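Local coordinates for protein acetyltransferase (Agrobacterium tumefaciens, PDB 2DXQ) that probably transfers an acetyl group from acetyl-CoA to a substrate not yet identified, as a member of the GNAT acetyltransferase family, at residues A[5-19]-A[46-59]. Residues are numbered along the deposited sequence; the frame is centred on the assembly and turned at random.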
ATOM      1  N   ALA A   5     -18.469  26.644   1.036  1.00 29.10           N
ATOM      2  CA  ALA A   5     -18.275  26.432   2.464  1.00 26.52           C
ATOM      3  C   ALA A   5     -17.746  25.038   2.772  1.00 24.99           C
ATOM      4  O   ALA A   5     -17.045  24.844   3.758  1.00 23.93           O
ATOM      5  CB  ALA A   5     -19.578  26.659   3.202  1.00 26.67           C
ATOM      6  N   ILE A   6     -18.138  24.066   1.957  1.00 23.24           N
ATOM      7  CA  ILE A   6     -17.661  22.691   2.126  1.00 22.32           C
ATOM      8  C   ILE A   6     -17.176  22.230   0.771  1.00 22.16           C
ATOM      9  O   ILE A   6     -17.892  22.357  -0.233  1.00 22.30           O
ATOM     10  CB  ILE A   6     -18.764  21.733   2.661  1.00 22.26           C
ATOM     11  CG1 ILE A   6     -19.167  22.114   4.090  1.00 22.39           C
ATOM     12  CG2 ILE A   6     -18.280  20.252   2.627  1.00 21.63           C
ATOM     13  CD1 ILE A   6     -20.388  21.409   4.597  1.00 22.65           C
ATOM     14  N   SER A   7     -15.956  21.702   0.728  1.00 21.28           N
ATOM     15  CA  SER A   7     -15.445  21.170  -0.513  1.00 20.87           C
ATOM     16  C   SER A   7     -14.632  19.890  -0.305  1.00 19.92           C
ATOM     17  O   SER A   7     -14.363  19.484   0.824  1.00 19.26           O
ATOM     18  CB  SER A   7     -14.627  22.219  -1.246  1.00 21.80           C
ATOM     19  OG  SER A   7     -14.345  21.764  -2.545  1.00 26.59           O
ATOM     20  N   LEU A   8     -14.260  19.276  -1.418  1.00 19.14           N
ATOM     21  CA  LEU A   8     -13.507  18.031  -1.442  1.00 19.25           C
ATOM     22  C   LEU A   8     -12.630  18.138  -2.681  1.00 18.77           C
ATOM     23  O   LEU A   8     -13.135  18.403  -3.774  1.00 19.48           O
ATOM     24  CB  LEU A   8     -14.493  16.877  -1.583  1.00 19.90           C
ATOM     25  CG  LEU A   8     -13.974  15.479  -1.904  1.00 22.58           C
ATOM     26  CD1 LEU A   8     -13.377  14.854  -0.682  1.00 24.39           C
ATOM     27  CD2 LEU A   8     -15.134  14.643  -2.418  1.00 23.05           C
ATOM     28  N   ARG A   9     -11.325  17.936  -2.517  1.00 17.91           N
ATOM     29  CA  ARG A   9     -10.383  18.049  -3.629  1.00 17.41           C
ATOM     30  C   ARG A   9      -9.078  17.345  -3.295  1.00 17.14           C
ATOM     31  O   ARG A   9      -8.852  16.974  -2.146  1.00 16.33           O
ATOM     32  CB  ARG A   9     -10.102  19.517  -3.931  1.00 17.52           C
ATOM     33  CG  ARG A   9      -9.675  20.324  -2.724  1.00 18.32           C
ATOM     34  CD  ARG A   9      -9.350  21.770  -3.117  1.00 19.62           C
ATOM     35  NE  ARG A   9      -8.951  22.556  -1.949  1.00 20.26           N
ATOM     36  CZ  ARG A   9      -7.741  22.521  -1.408  1.00 22.19           C
ATOM     37  NH1 ARG A   9      -6.803  21.727  -1.916  1.00 22.07           N
ATOM     38  NH2 ARG A   9      -7.471  23.274  -0.354  1.00 22.30           N
ATOM     39  N   ALA A  10      -8.235  17.169  -4.305  1.00 17.30           N
ATOM     40  CA  ALA A  10      -6.868  16.745  -4.087  1.00 17.87           C
ATOM     41  C   ALA A  10      -6.104  17.893  -3.455  1.00 18.92           C
ATOM     42  O   ALA A  10      -6.379  19.076  -3.739  1.00 17.78           O
ATOM     43  CB  ALA A  10      -6.202  16.327  -5.408  1.00 18.40           C
ATOM     44  N   ALA A  11      -5.151  17.545  -2.595  1.00 19.14           N
ATOM     45  CA  ALA A  11      -4.249  18.523  -2.001  1.00 20.86           C
ATOM     46  C   ALA A  11      -3.250  19.011  -3.037  1.00 21.86           C
ATOM     47  O   ALA A  11      -2.952  18.312  -4.016  1.00 22.72           O
ATOM     48  CB  ALA A  11      -3.509  17.918  -0.805  1.00 20.98           C
ATOM     49  N   GLY A  12      -2.732  20.212  -2.806  1.00 22.51           N
ATOM     50  CA  GLY A  12      -1.711  20.808  -3.668  1.00 24.00           C
ATOM     51  C   GLY A  12      -0.786  21.671  -2.835  1.00 24.78           C
ATOM     52  O   GLY A  12      -0.856  21.638  -1.607  1.00 24.58           O
ATOM     53  N   PRO A  13       0.073  22.472  -3.499  1.00 26.04           N
ATOM     54  CA  PRO A  13       1.143  23.254  -2.864  1.00 27.00           C
ATOM     55  C   PRO A  13       0.763  23.887  -1.511  1.00 26.72           C
ATOM     56  O   PRO A  13       1.311  23.513  -0.460  1.00 28.11           O
ATOM     57  CB  PRO A  13       1.432  24.337  -3.912  1.00 27.08           C
ATOM     58  CG  PRO A  13       1.208  23.637  -5.210  1.00 27.30           C
ATOM     59  CD  PRO A  13       0.041  22.685  -4.962  1.00 26.77           C
ATOM     60  N   GLY A  14      -0.188  24.811  -1.535  1.00 26.10           N
ATOM     61  CA  GLY A  14      -0.565  25.576  -0.348  1.00 24.68           C
ATOM     62  C   GLY A  14      -1.198  24.805   0.798  1.00 23.78           C
ATOM     63  O   GLY A  14      -1.465  25.371   1.861  1.00 24.03           O
ATOM     64  N   ASP A  15      -1.430  23.510   0.601  1.00 22.58           N
ATOM     65  CA  ASP A  15      -2.151  22.709   1.594  1.00 21.05           C
ATOM     66  C   ASP A  15      -1.270  22.134   2.690  1.00 19.67           C
ATOM     67  O   ASP A  15      -1.765  21.553   3.648  1.00 18.73           O
ATOM     68  CB  ASP A  15      -2.928  21.589   0.901  1.00 21.76           C
ATOM     69  CG  ASP A  15      -4.098  22.120   0.097  1.00 22.49           C
ATOM     70  OD1 ASP A  15      -4.790  23.030   0.599  1.00 23.75           O
ATOM     71  OD2 ASP A  15      -4.313  21.653  -1.031  1.00 24.37           O
ATOM     72  N   LEU A  16       0.041  22.297   2.554  1.00 18.80           N
ATOM     73  CA  LEU A  16       0.957  21.642   3.473  1.00 17.87           C
ATOM     74  C   LEU A  16       0.758  21.995   4.947  1.00 17.65           C
ATOM     75  O   LEU A  16       0.700  21.076   5.776  1.00 17.40           O
ATOM     76  CB  LEU A  16       2.423  21.802   3.003  1.00 17.90           C
ATOM     77  CG  LEU A  16       3.479  21.018   3.787  1.00 17.15           C
ATOM     78  CD1 LEU A  16       3.104  19.535   3.943  1.00 15.03           C
ATOM     79  CD2 LEU A  16       4.854  21.180   3.091  1.00 17.68           C
ATOM     80  N   PRO A  17       0.661  23.308   5.309  1.00 17.63           N
ATOM     81  CA  PRO A  17       0.414  23.625   6.723  1.00 17.54           C
ATOM     82  C   PRO A  17      -0.821  22.917   7.301  1.00 16.91           C
ATOM     83  O   PRO A  17      -0.755  22.336   8.393  1.00 16.46           O
ATOM     84  CB  PRO A  17       0.219  25.155   6.710  1.00 17.98           C
ATOM     85  CG  PRO A  17       1.012  25.610   5.555  1.00 17.72           C
ATOM     86  CD  PRO A  17       0.814  24.538   4.501  1.00 17.92           C
ATOM     87  N   GLY A  18      -1.928  22.948   6.553  1.00 16.71           N
ATOM     88  CA  GLY A  18      -3.181  22.317   6.986  1.00 16.42           C
ATOM     89  C   GLY A  18      -3.093  20.807   7.132  1.00 16.47           C
ATOM     90  O   GLY A  18      -3.620  20.238   8.088  1.00 16.80           O
ATOM     91  N   LEU A  19      -2.400  20.163   6.196  1.00 15.90           N
ATOM     92  CA  LEU A  19      -2.147  18.720   6.255  1.00 15.99           C
ATOM     93  C   LEU A  19      -1.295  18.356   7.453  1.00 15.44           C
ATOM     94  O   LEU A  19      -1.566  17.378   8.144  1.00 15.34           O
ATOM     95  CB  LEU A  19      -1.438  18.258   4.988  1.00 15.77           C
ATOM     96  CG  LEU A  19      -2.333  18.025   3.781  1.00 18.01           C
ATOM     97  CD1 LEU A  19      -1.456  17.787   2.549  1.00 19.10           C
ATOM     98  CD2 LEU A  19      -3.267  16.848   4.050  1.00 18.87           C
ATOM     99  N   LEU A  46       3.530  14.801  -4.231  1.00 17.27           N
ATOM    100  CA  LEU A  46       2.761  15.438  -5.293  1.00 18.91           C
ATOM    101  C   LEU A  46       3.209  14.923  -6.668  1.00 19.15           C
ATOM    102  O   LEU A  46       2.395  14.809  -7.595  1.00 20.53           O
ATOM    103  CB  LEU A  46       2.873  16.967  -5.173  1.00 18.95           C
ATOM    104  CG  LEU A  46       2.163  17.604  -3.961  1.00 19.13           C
ATOM    105  CD1 LEU A  46       2.344  19.116  -3.995  1.00 21.32           C
ATOM    106  CD2 LEU A  46       0.679  17.276  -3.861  1.00 20.82           C
ATOM    107  N   ALA A  47       4.480  14.551  -6.765  1.00 19.47           N
ATOM    108  CA  ALA A  47       5.081  14.033  -7.998  1.00 19.63           C
ATOM    109  C   ALA A  47       4.896  12.524  -8.187  1.00 19.68           C
ATOM    110  O   ALA A  47       5.112  11.999  -9.289  1.00 20.12           O
ATOM    111  CB  ALA A  47       6.559  14.380  -8.033  1.00 20.26           C
ATOM    112  N   GLN A  48       4.490  11.826  -7.125  1.00 18.54           N
ATOM    113  CA  GLN A  48       4.453  10.358  -7.150  1.00 17.96           C
ATOM    114  C   GLN A  48       3.301   9.826  -8.006  1.00 17.39           C
ATOM    115  O   GLN A  48       2.131  10.062  -7.698  1.00 16.86           O
ATOM    116  CB  GLN A  48       4.366   9.791  -5.721  1.00 17.99           C
ATOM    117  CG  GLN A  48       4.208   8.251  -5.645  1.00 18.29           C
ATOM    118  CD  GLN A  48       5.516   7.486  -5.854  1.00 21.23           C
ATOM    119  OE1 GLN A  48       6.589   8.069  -6.001  1.00 20.46           O
ATOM    120  NE2 GLN A  48       5.423   6.161  -5.847  1.00 23.76           N
ATOM    121  N   PRO A  49       3.627   9.090  -9.081  1.00 17.06           N
ATOM    122  CA  PRO A  49       2.584   8.502  -9.899  1.00 16.71           C
ATOM    123  C   PRO A  49       1.630   7.629  -9.086  1.00 16.26           C
ATOM    124  O   PRO A  49       2.072   6.746  -8.338  1.00 17.23           O
ATOM    125  CB  PRO A  49       3.370   7.644 -10.900  1.00 17.08           C
ATOM    126  CG  PRO A  49       4.689   8.321 -10.986  1.00 16.90           C
ATOM    127  CD  PRO A  49       4.972   8.773  -9.599  1.00 17.71           C
ATOM    128  N   GLY A  50       0.340   7.890  -9.242  1.00 16.03           N
ATOM    129  CA  GLY A  50      -0.713   7.100  -8.600  1.00 15.19           C
ATOM    130  C   GLY A  50      -1.011   7.428  -7.148  1.00 15.13           C
ATOM    131  O   GLY A  50      -1.886   6.804  -6.540  1.00 15.13           O
ATOM    132  N   LEU A  51      -0.326   8.427  -6.599  1.00 13.51           N
ATOM    133  CA  LEU A  51      -0.590   8.880  -5.227  1.00 13.36           C
ATOM    134  C   LEU A  51      -1.391  10.181  -5.266  1.00 13.44           C
ATOM    135  O   LEU A  51      -0.999  11.127  -5.953  1.00 13.26           O
ATOM    136  CB  LEU A  51       0.732   9.126  -4.495  1.00 13.37           C
ATOM    137  CG  LEU A  51       0.721   9.514  -3.002  1.00 13.65           C
ATOM    138  CD1 LEU A  51       2.074   9.175  -2.369  1.00 15.12           C
ATOM    139  CD2 LEU A  51       0.368  10.989  -2.745  1.00 15.83           C
ATOM    140  N   THR A  52      -2.491  10.229  -4.518  1.00 13.31           N
ATOM    141  CA  THR A  52      -3.263  11.457  -4.362  1.00 14.64           C
ATOM    142  C   THR A  52      -3.636  11.620  -2.901  1.00 14.69           C
ATOM    143  O   THR A  52      -4.149  10.683  -2.293  1.00 14.32           O
ATOM    144  CB  THR A  52      -4.549  11.466  -5.218  1.00 14.67           C
ATOM    145  OG1 THR A  52      -4.240  11.202  -6.596  1.00 16.79           O
ATOM    146  CG2 THR A  52      -5.225  12.830  -5.105  1.00 16.44           C
ATOM    147  N   ILE A  53      -3.351  12.794  -2.337  1.00 14.87           N
ATOM    148  CA  ILE A  53      -3.814  13.123  -0.992  1.00 14.31           C
ATOM    149  C   ILE A  53      -5.120  13.895  -1.196  1.00 14.83           C
ATOM    150  O   ILE A  53      -5.127  14.919  -1.881  1.00 15.33           O
ATOM    151  CB  ILE A  53      -2.824  14.044  -0.226  1.00 14.24           C
ATOM    152  CG1 ILE A  53      -1.425  13.422  -0.098  1.00 14.16           C
ATOM    153  CG2 ILE A  53      -3.401  14.385   1.173  1.00 13.36           C
ATOM    154  CD1 ILE A  53      -0.320  14.441   0.354  1.00 15.33           C
ATOM    155  N   PHE A  54      -6.219  13.404  -0.615  1.00 13.73           N
ATOM    156  CA  PHE A  54      -7.495  14.099  -0.699  1.00 13.30           C
ATOM    157  C   PHE A  54      -7.778  14.814   0.607  1.00 12.96           C
ATOM    158  O   PHE A  54      -7.423  14.304   1.659  1.00 12.41           O
ATOM    159  CB  PHE A  54      -8.615  13.116  -1.005  1.00 13.78           C
ATOM    160  CG  PHE A  54      -8.552  12.566  -2.393  1.00 15.51           C
ATOM    161  CD1 PHE A  54      -8.837  13.389  -3.487  1.00 18.66           C
ATOM    162  CD2 PHE A  54      -8.176  11.245  -2.614  1.00 17.80           C
ATOM    163  CE1 PHE A  54      -8.768  12.886  -4.800  1.00 17.98           C
ATOM    164  CE2 PHE A  54      -8.099  10.735  -3.909  1.00 17.42           C
ATOM    165  CZ  PHE A  54      -8.396  11.547  -4.996  1.00 17.51           C
ATOM    166  N   VAL A  55      -8.401  15.994   0.524  1.00 12.86           N
ATOM    167  CA  VAL A  55      -8.847  16.737   1.701  1.00 13.60           C
ATOM    168  C   VAL A  55     -10.327  17.118   1.587  1.00 13.85           C
ATOM    169  O   VAL A  55     -10.807  17.425   0.503  1.00 14.60           O
ATOM    170  CB  VAL A  55      -8.009  18.032   1.965  1.00 14.17           C
ATOM    171  CG1 VAL A  55      -6.614  17.686   2.477  1.00 14.68           C
ATOM    172  CG2 VAL A  55      -7.900  18.917   0.699  1.00 14.28           C
ATOM    173  N   ALA A  56     -11.047  17.067   2.706  1.00 13.94           N
ATOM    174  CA  ALA A  56     -12.337  17.736   2.807  1.00 14.08           C
ATOM    175  C   ALA A  56     -12.043  19.055   3.482  1.00 14.40           C
ATOM    176  O   ALA A  56     -11.224  19.117   4.415  1.00 13.70           O
ATOM    177  CB  ALA A  56     -13.326  16.912   3.655  1.00 14.07           C
ATOM    178  N   THR A  57     -12.663  20.122   2.991  1.00 13.99           N
ATOM    179  CA  THR A  57     -12.387  21.438   3.545  1.00 15.12           C
ATOM    180  C   THR A  57     -13.679  22.049   4.041  1.00 14.98           C
ATOM    181  O   THR A  57     -14.745  21.773   3.497  1.00 15.33           O
ATOM    182  CB  THR A  57     -11.732  22.416   2.524  1.00 15.05           C
ATOM    183  OG1 THR A  57     -12.617  22.588   1.415  1.00 17.60           O
ATOM    184  CG2 THR A  57     -10.373  21.899   2.025  1.00 17.01           C
ATOM    185  N   GLU A  58     -13.562  22.845   5.098  1.00 15.73           N
ATOM    186  CA  GLU A  58     -14.684  23.587   5.653  1.00 15.67           C
ATOM    187  C   GLU A  58     -14.231  25.049   5.763  1.00 16.36           C
ATOM    188  O   GLU A  58     -13.247  25.334   6.461  1.00 16.68           O
ATOM    189  CB  GLU A  58     -15.008  22.997   7.028  1.00 15.55           C
ATOM    190  CG  GLU A  58     -16.264  23.545   7.734  1.00 15.70           C
ATOM    191  CD  GLU A  58     -16.242  23.241   9.207  1.00 18.15           C
ATOM    192  OE1 GLU A  58     -16.773  22.184   9.613  1.00 16.51           O
ATOM    193  OE2 GLU A  58     -15.668  24.047   9.985  1.00 19.19           O
ATOM    194  N   ASN A  59     -14.916  25.963   5.065  1.00 16.56           N
ATOM    195  CA  ASN A  59     -14.456  27.365   4.967  1.00 17.52           C
ATOM    196  C   ASN A  59     -12.987  27.425   4.531  1.00 18.44           C
ATOM    197  O   ASN A  59     -12.214  28.252   5.033  1.00 18.95           O
ATOM    198  CB  ASN A  59     -14.611  28.098   6.306  1.00 17.05           C
ATOM    199  CG  ASN A  59     -15.971  27.908   6.922  1.00 16.85           C
ATOM    200  OD1 ASN A  59     -16.095  27.456   8.065  1.00 17.84           O
ATOM    201  ND2 ASN A  59     -16.997  28.230   6.165  1.00 13.58           N
TER
HETATM  202  O   HOH W   1     -14.137  24.787   1.984  1.00 18.99           O
HETATM  203  O   HOH W   2     -11.179  24.026  -0.808  1.00 36.42           O
HETATM  204  O   HOH W   3      -2.142  14.955  -3.918  1.00 22.68           O
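Arg-9 and Val-55 form a hydrogen-bonded pair of the antiparallel ladder between strands 6-10 and 51-58. Val-55 N gives a nearly straight bond of 2.9 Å to Arg-9 O, and Arg-9 N returns one to Val-55 O. Ser-7 and Thr-57 pair the same way. Past the end of strand 6-10, Ala-11 N still reaches Ile-53 O at 2.7 Å. Val-55 CG2 lies over one guanidinium face, 4.0 Å from Arg-9 NH1. With CG between the backbone N and the carbonyl carbon (chi1 52°) and the chain extended to NE, the guanidinium is carried alongside Val-55 to Asp-15. There it forms an end-on salt bridge: Arg-9 NH1 to Asp-15 OD2 at 2.6 Å and Arg-9 NH2 to Asp-15 OD1 at 2.9 Å. OD2 also accepts Gly-12 N through its anti lone pair, so two donors hold that oxygen. A water joins Arg-9 NE to Thr-57 OG1. Leu-19 CD2 packs on Ile-53 CG2 and Val-55 CG1, each at 3.8 Å. Phe-42 of helix 35-47 adjoins Leu-19 and Ile-53. On the other sheet face, Leu-8 and Phe-54 pack against helix 98-112. Joined through helices 16-26 and 35-47, the two strands are the antiparallel first pair of the GNAT fold, with 6-10 outermost and 51-58 beside strand 61-71.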